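Local structure of hypothetical protein TM1553 (Thermotoga maritima, 1VRM) at residues 230-235 with 264-269; 108-113 with 129-134. The protein belongs to the ApbE family, whose characterised members are flavin transferases that attach FMN covalently to target proteins, and probably has a related role. One frame throughout, in Å; residues are numbered along the deposited sequence.

Interaction 1 (230-235 with 264-269); sequences VATSGD and SVTIIA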
loop_
_atom_site.group_PDB
_atom_site.type_symbol
_atom_site.label_atom_id
_atom_site.label_comp_id
_atom_site.label_asym_id
_atom_site.label_seq_id
_atom_site.Cartn_x
_atom_site.Cartn_y
_atom_site.Cartn_z
ATOM N N VAL A 230 -5.258 1.531 -9.397
ATOM C CA VAL A 230 -3.938 2.089 -9.617
ATOM C C VAL A 230 -3.378 2.474 -8.243
ATOM O O VAL A 230 -4.109 2.965 -7.379
ATOM C CB VAL A 230 -3.932 3.254 -10.620
ATOM C CG1 VAL A 230 -4.810 4.430 -10.216
ATOM C CG2 VAL A 230 -2.493 3.720 -10.857
ATOM N N ALA A 231 -2.093 2.243 -8.041
ATOM C CA ALA A 231 -1.442 2.598 -6.766
ATOM C C ALA A 231 -0.056 3.159 -7.096
ATOM O O ALA A 231 0.630 2.632 -7.980
ATOM C CB ALA A 231 -1.332 1.379 -5.855
ATOM N N THR A 232 0.406 4.126 -6.307
ATOM C CA THR A 232 1.693 4.727 -6.479
ATOM C C THR A 232 2.464 4.662 -5.154
ATOM O O THR A 232 1.899 4.954 -4.075
ATOM C CB THR A 232 1.538 6.174 -7.008
ATOM O OG1 THR A 232 0.961 6.139 -8.322
ATOM C CG2 THR A 232 2.899 6.879 -7.068
ATOM N N SER A 233 3.735 4.252 -5.218
ATOM C CA SER A 233 4.653 4.398 -4.079
ATOM C C SER A 233 5.664 5.446 -4.498
ATOM O O SER A 233 6.205 5.404 -5.576
ATOM C CB SER A 233 5.389 3.111 -3.752
ATOM O OG SER A 233 4.505 2.167 -3.206
ATOM N N GLY A 234 5.998 6.338 -3.582
ATOM C CA GLY A 234 6.913 7.419 -3.916
ATOM C C GLY A 234 7.746 7.811 -2.714
ATOM O O GLY A 234 7.400 7.531 -1.564
ATOM N N ASP A 235 8.814 8.531 -3.010
ATOM C CA ASP A 235 9.689 9.050 -1.958
ATOM C C ASP A 235 9.211 10.357 -1.368
ATOM O O ASP A 235 9.917 10.982 -0.590
ATOM C CB ASP A 235 11.121 9.144 -2.451
ATOM C CG ASP A 235 11.367 10.324 -3.354
ATOM O OD1 ASP A 235 10.432 10.997 -3.771
ATOM O OD2 ASP A 235 12.552 10.590 -3.631
ATOM N N SER A 264 9.257 7.486 -8.000
ATOM C CA SER A 264 7.935 6.848 -7.842
ATOM C C SER A 264 7.720 5.659 -8.736
ATOM O O SER A 264 8.394 5.497 -9.761
ATOM C CB SER A 264 6.811 7.839 -8.044
ATOM O OG SER A 264 6.758 8.287 -9.372
ATOM N N VAL A 265 6.813 4.787 -8.313
ATOM C CA VAL A 265 6.392 3.666 -9.152
ATOM C C VAL A 265 4.868 3.613 -9.049
ATOM O O VAL A 265 4.334 3.634 -7.940
ATOM C CB VAL A 265 6.942 2.321 -8.650
ATOM C CG1 VAL A 265 6.294 1.145 -9.402
ATOM C CG2 VAL A 265 8.482 2.256 -8.725
ATOM N N THR A 266 4.213 3.553 -10.205
ATOM C CA THR A 266 2.757 3.530 -10.336
ATOM C C THR A 266 2.384 2.220 -11.009
ATOM O O THR A 266 2.981 1.865 -12.043
ATOM C CB THR A 266 2.241 4.702 -11.236
ATOM O OG1 THR A 266 2.602 5.990 -10.644
ATOM C CG2 THR A 266 0.778 4.591 -11.430
ATOM N N ILE A 267 1.463 1.494 -10.389
ATOM C CA ILE A 267 1.035 0.196 -10.877
ATOM C C ILE A 267 -0.457 0.198 -11.116
ATOM O O ILE A 267 -1.224 0.567 -10.246
ATOM C CB ILE A 267 1.269 -0.878 -9.803
ATOM C CG1 ILE A 267 2.738 -0.948 -9.399
ATOM C CG2 ILE A 267 0.750 -2.224 -10.165
ATOM C CD1 ILE A 267 3.610 -1.347 -10.419
ATOM N N ILE A 268 -0.821 -0.230 -12.319
ATOM C CA ILE A 268 -2.204 -0.564 -12.655
ATOM C C ILE A 268 -2.370 -2.070 -12.525
ATOM O O ILE A 268 -1.583 -2.849 -13.066
ATOM C CB ILE A 268 -2.535 -0.153 -14.090
ATOM C CG1 ILE A 268 -2.355 1.354 -14.283
ATOM C CG2 ILE A 268 -3.930 -0.687 -14.453
ATOM C CD1 ILE A 268 -2.368 1.781 -15.745
ATOM N N ALA A 269 -3.398 -2.485 -11.788
ATOM C CA ALA A 269 -3.662 -3.899 -11.563
ATOM C C ALA A 269 -5.169 -4.170 -11.435
ATOM O O ALA A 269 -5.983 -3.239 -11.403
ATOM C CB ALA A 269 -2.932 -4.446 -10.358
#
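T266 lies against two side chains of 230-235: its OG1 meets T232 OG1 and its CG2 meets V230 CG2. The hydroxyls T232 OG1 and T266 OG1 lie 2.8 Å apart in a hydrogen bond. Both first torsions (chi1 -65° and -61°) set OG1 beside the backbone N, which brings the oxygens together in this non-hydrogen-bonded antiparallel pair. The methyls V230 CG2 and T266 CG2 are pressed to 3.4 Å, tighter than usual, while I268 CG1 touches V230 CG2 more loosely at 4.2 Å. A valine in place of T232 would put a methyl where OG1 lies and would probably leave the buried T266 hydroxyl without this partner.

On the opposite face lie A231, S233, V265 and I267, the two hydrogen-bonded pairs. I267 N reaches A231 O at 2.8 Å, with 168° at the hydrogen, and S233 N reaches V265 O at 2.9 Å. Helix 272-296 covers this face, where S233 OG bonds to S279 OG and to an unidentified molecule, probably from the crystallisation liquor; T232 O also accepts a hydrogen bond from it.

Paired amides thus fix the register of two central strands, while the threonine pair satisfies polar groups between the apolar V230-I268 end and S264.

Interaction 2 (108-113 with 129-134); sequences GRLLEL and EEIEEA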
loop_
_atom_site.group_PDB
_atom_site.type_symbol
_atom_site.label_atom_id
_atom_site.label_comp_id
_atom_site.label_asym_id
_atom_site.label_seq_id
_atom_site.Cartn_x
_atom_site.Cartn_y
_atom_site.Cartn_z
ATOM N N GLY A 108 8.681 -3.896 10.456
ATOM C CA GLY A 108 8.275 -3.186 11.629
ATOM C C GLY A 108 9.423 -2.766 12.535
ATOM O O GLY A 108 9.466 -1.643 13.006
ATOM N N ARG A 109 10.365 -3.687 12.845
ATOM C CA ARG A 109 11.467 -3.322 13.717
ATOM C C ARG A 109 12.313 -2.181 13.123
ATOM O O ARG A 109 12.803 -1.320 13.851
ATOM C CB ARG A 109 12.370 -4.509 14.068
ATOM C CG ARG A 109 11.734 -5.551 14.966
ATOM C CD ARG A 109 11.515 -5.134 16.366
ATOM N NE ARG A 109 12.779 -4.852 17.024
ATOM C CZ ARG A 109 13.565 -5.758 17.644
ATOM N NH1 ARG A 109 13.224 -7.025 17.688
ATOM N NH2 ARG A 109 14.678 -5.353 18.267
ATOM N N LEU A 110 12.525 -2.216 11.810
ATOM C CA LEU A 110 13.286 -1.157 11.161
ATOM C C LEU A 110 12.514 0.179 11.163
ATOM O O LEU A 110 13.101 1.226 11.455
ATOM C CB LEU A 110 13.652 -1.555 9.724
ATOM C CG LEU A 110 14.774 -2.564 9.588
ATOM C CD1 LEU A 110 14.695 -3.178 8.222
ATOM C CD2 LEU A 110 16.141 -1.888 9.824
ATOM N N LEU A 111 11.224 0.132 10.877
ATOM C CA LEU A 111 10.395 1.382 10.882
ATOM C C LEU A 111 10.452 1.992 12.280
ATOM O O LEU A 111 10.587 3.186 12.447
ATOM C CB LEU A 111 8.977 1.118 10.440
ATOM C CG LEU A 111 8.909 0.728 8.963
ATOM C CD1 LEU A 111 7.537 0.233 8.656
ATOM C CD2 LEU A 111 9.236 1.891 8.070
ATOM N N GLU A 112 10.413 1.144 13.295
ATOM C CA GLU A 112 10.415 1.616 14.680
ATOM C C GLU A 112 11.782 2.291 15.008
ATOM O O GLU A 112 11.888 3.377 15.597
ATOM C CB GLU A 112 10.101 0.389 15.525
ATOM C CG GLU A 112 9.786 0.581 16.899
ATOM C CD GLU A 112 9.594 -0.783 17.566
ATOM O OE1 GLU A 112 10.516 -1.620 17.511
ATOM O OE2 GLU A 112 8.527 -0.991 18.142
ATOM N N LEU A 113 12.855 1.690 14.512
ATOM C CA LEU A 113 14.182 2.200 14.722
ATOM C C LEU A 113 14.387 3.555 14.085
ATOM O O LEU A 113 14.946 4.450 14.681
ATOM C CB LEU A 113 15.170 1.196 14.150
ATOM C CG LEU A 113 16.644 1.305 14.507
ATOM C CD1 LEU A 113 16.848 0.896 15.986
ATOM C CD2 LEU A 113 17.464 0.463 13.521
ATOM N N GLU A 129 25.582 0.135 12.597
ATOM C CA GLU A 129 25.561 -0.964 13.545
ATOM C C GLU A 129 24.126 -1.286 14.032
ATOM O O GLU A 129 23.751 -2.464 14.118
ATOM C CB GLU A 129 26.518 -0.646 14.692
ATOM C CG GLU A 129 26.545 -1.590 15.772
ATOM C CD GLU A 129 27.806 -1.435 16.644
ATOM O OE1 GLU A 129 28.499 -0.391 16.585
ATOM O OE2 GLU A 129 28.107 -2.386 17.368
ATOM N N GLU A 130 23.321 -0.266 14.293
ATOM C CA GLU A 130 21.933 -0.461 14.749
ATOM C C GLU A 130 21.097 -1.119 13.658
ATOM O O GLU A 130 20.306 -1.988 13.913
ATOM C CB GLU A 130 21.291 0.867 15.103
ATOM C CG GLU A 130 21.717 1.490 16.429
ATOM C CD GLU A 130 20.860 2.719 16.668
ATOM O OE1 GLU A 130 21.219 3.799 16.107
ATOM O OE2 GLU A 130 19.778 2.552 17.307
ATOM N N ILE A 131 21.317 -0.691 12.424
ATOM C CA ILE A 131 20.550 -1.203 11.295
ATOM C C ILE A 131 20.923 -2.656 11.031
ATOM O O ILE A 131 20.052 -3.492 10.772
ATOM C CB ILE A 131 20.741 -0.331 10.034
ATOM C CG1 ILE A 131 20.034 0.994 10.230
ATOM C CG2 ILE A 131 20.235 -1.054 8.791
ATOM C CD1 ILE A 131 20.522 2.085 9.410
ATOM N N GLU A 132 22.219 -2.968 11.091
ATOM C CA GLU A 132 22.668 -4.348 10.901
ATOM C C GLU A 132 22.080 -5.289 11.938
ATOM O O GLU A 132 21.643 -6.362 11.594
ATOM C CB GLU A 132 24.168 -4.470 10.922
ATOM C CG GLU A 132 24.853 -3.877 9.700
ATOM N N GLU A 133 21.957 -4.821 13.169
ATOM C CA GLU A 133 21.329 -5.639 14.178
ATOM C C GLU A 133 19.833 -5.770 13.902
ATOM O O GLU A 133 19.272 -6.855 14.024
ATOM C CB GLU A 133 21.558 -5.042 15.557
ATOM C CG GLU A 133 20.778 -5.763 16.670
ATOM C CD GLU A 133 21.202 -7.203 16.895
ATOM O OE1 GLU A 133 22.372 -7.554 16.633
ATOM O OE2 GLU A 133 20.325 -8.013 17.292
ATOM N N ALA A 134 19.155 -4.691 13.536
ATOM C CA ALA A 134 17.726 -4.778 13.284
ATOM C C ALA A 134 17.371 -5.700 12.114
ATOM O O ALA A 134 16.286 -6.286 12.065
ATOM C CB ALA A 134 17.119 -3.390 13.057
#
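L113 and L110 project from helix 108-114 against A134, whose CB is a small knob seated in the notch between the two leucine ends. L110 CD2 approaches A134 CB to 3.7 Å and L113 CD2 approaches it to 3.9 Å, so one methyl is met by a branch of each leucine. The helical segments run nearly antiparallel, at 158°, with axes 10.0 Å apart; L110 and A134 nevertheless bring their CA atoms to 6.1 Å, a close approach compatible with the short alanine.

The larger bump is L113. Its CG stands anti to the backbone N (chi1 -166°), which carries the isobutyl group out toward helix 128-135. There CD2 enters the shallow hollow formed by the E130 backbone, I131 and A134, spaced by one helical turn from E130 to A134. L113 CD2 lies 4.2 Å from I131 CG1, completing one wall of that hollow. The other branch runs on to the E130 carboxylate, where L113 CD1 comes within 3.6 Å of E130 OE2. This is a carbon beside a carboxylate whose polar needs are met by a salt bridge from OE2 to R124 and a hydrogen bond from OE1 to S127 N. I131 CG2 flanks L110 CD2 at 4.3 Å, roughly at right angles to the A134 contact.

No hydrogen bond joins the segments, so complementary apolar shape carries the contact. Around it, L110 also touches T138 and L251, and I131 touches Y257, so these loop residues close in on the two helices. The two short helices pack side by side near the periphery, about 21 Å from the chain centre and apart from the large antiparallel sheet.

Interaction 2 closes before interaction 1 opens along the chain, so the two are in series, and all four segments belong to the ApbE-family part of the protein. The centres of the two contacts are 26 Å apart and their nearest atoms about 11 Å, without touching. They share no helix or strand: 230-235 and 264-269 lie on adjacent inner strands 229-234 and 262-269 of the antiparallel sheet, whereas 108-113 and 129-134 belong to two short helices farther from the chain centre. Their chemistry differs accordingly, backbone hydrogen bonds in the former and apolar side chains in the latter. One fold therefore combines a hydrogen-bonded sheet core with a peripheral helical pair held by shape.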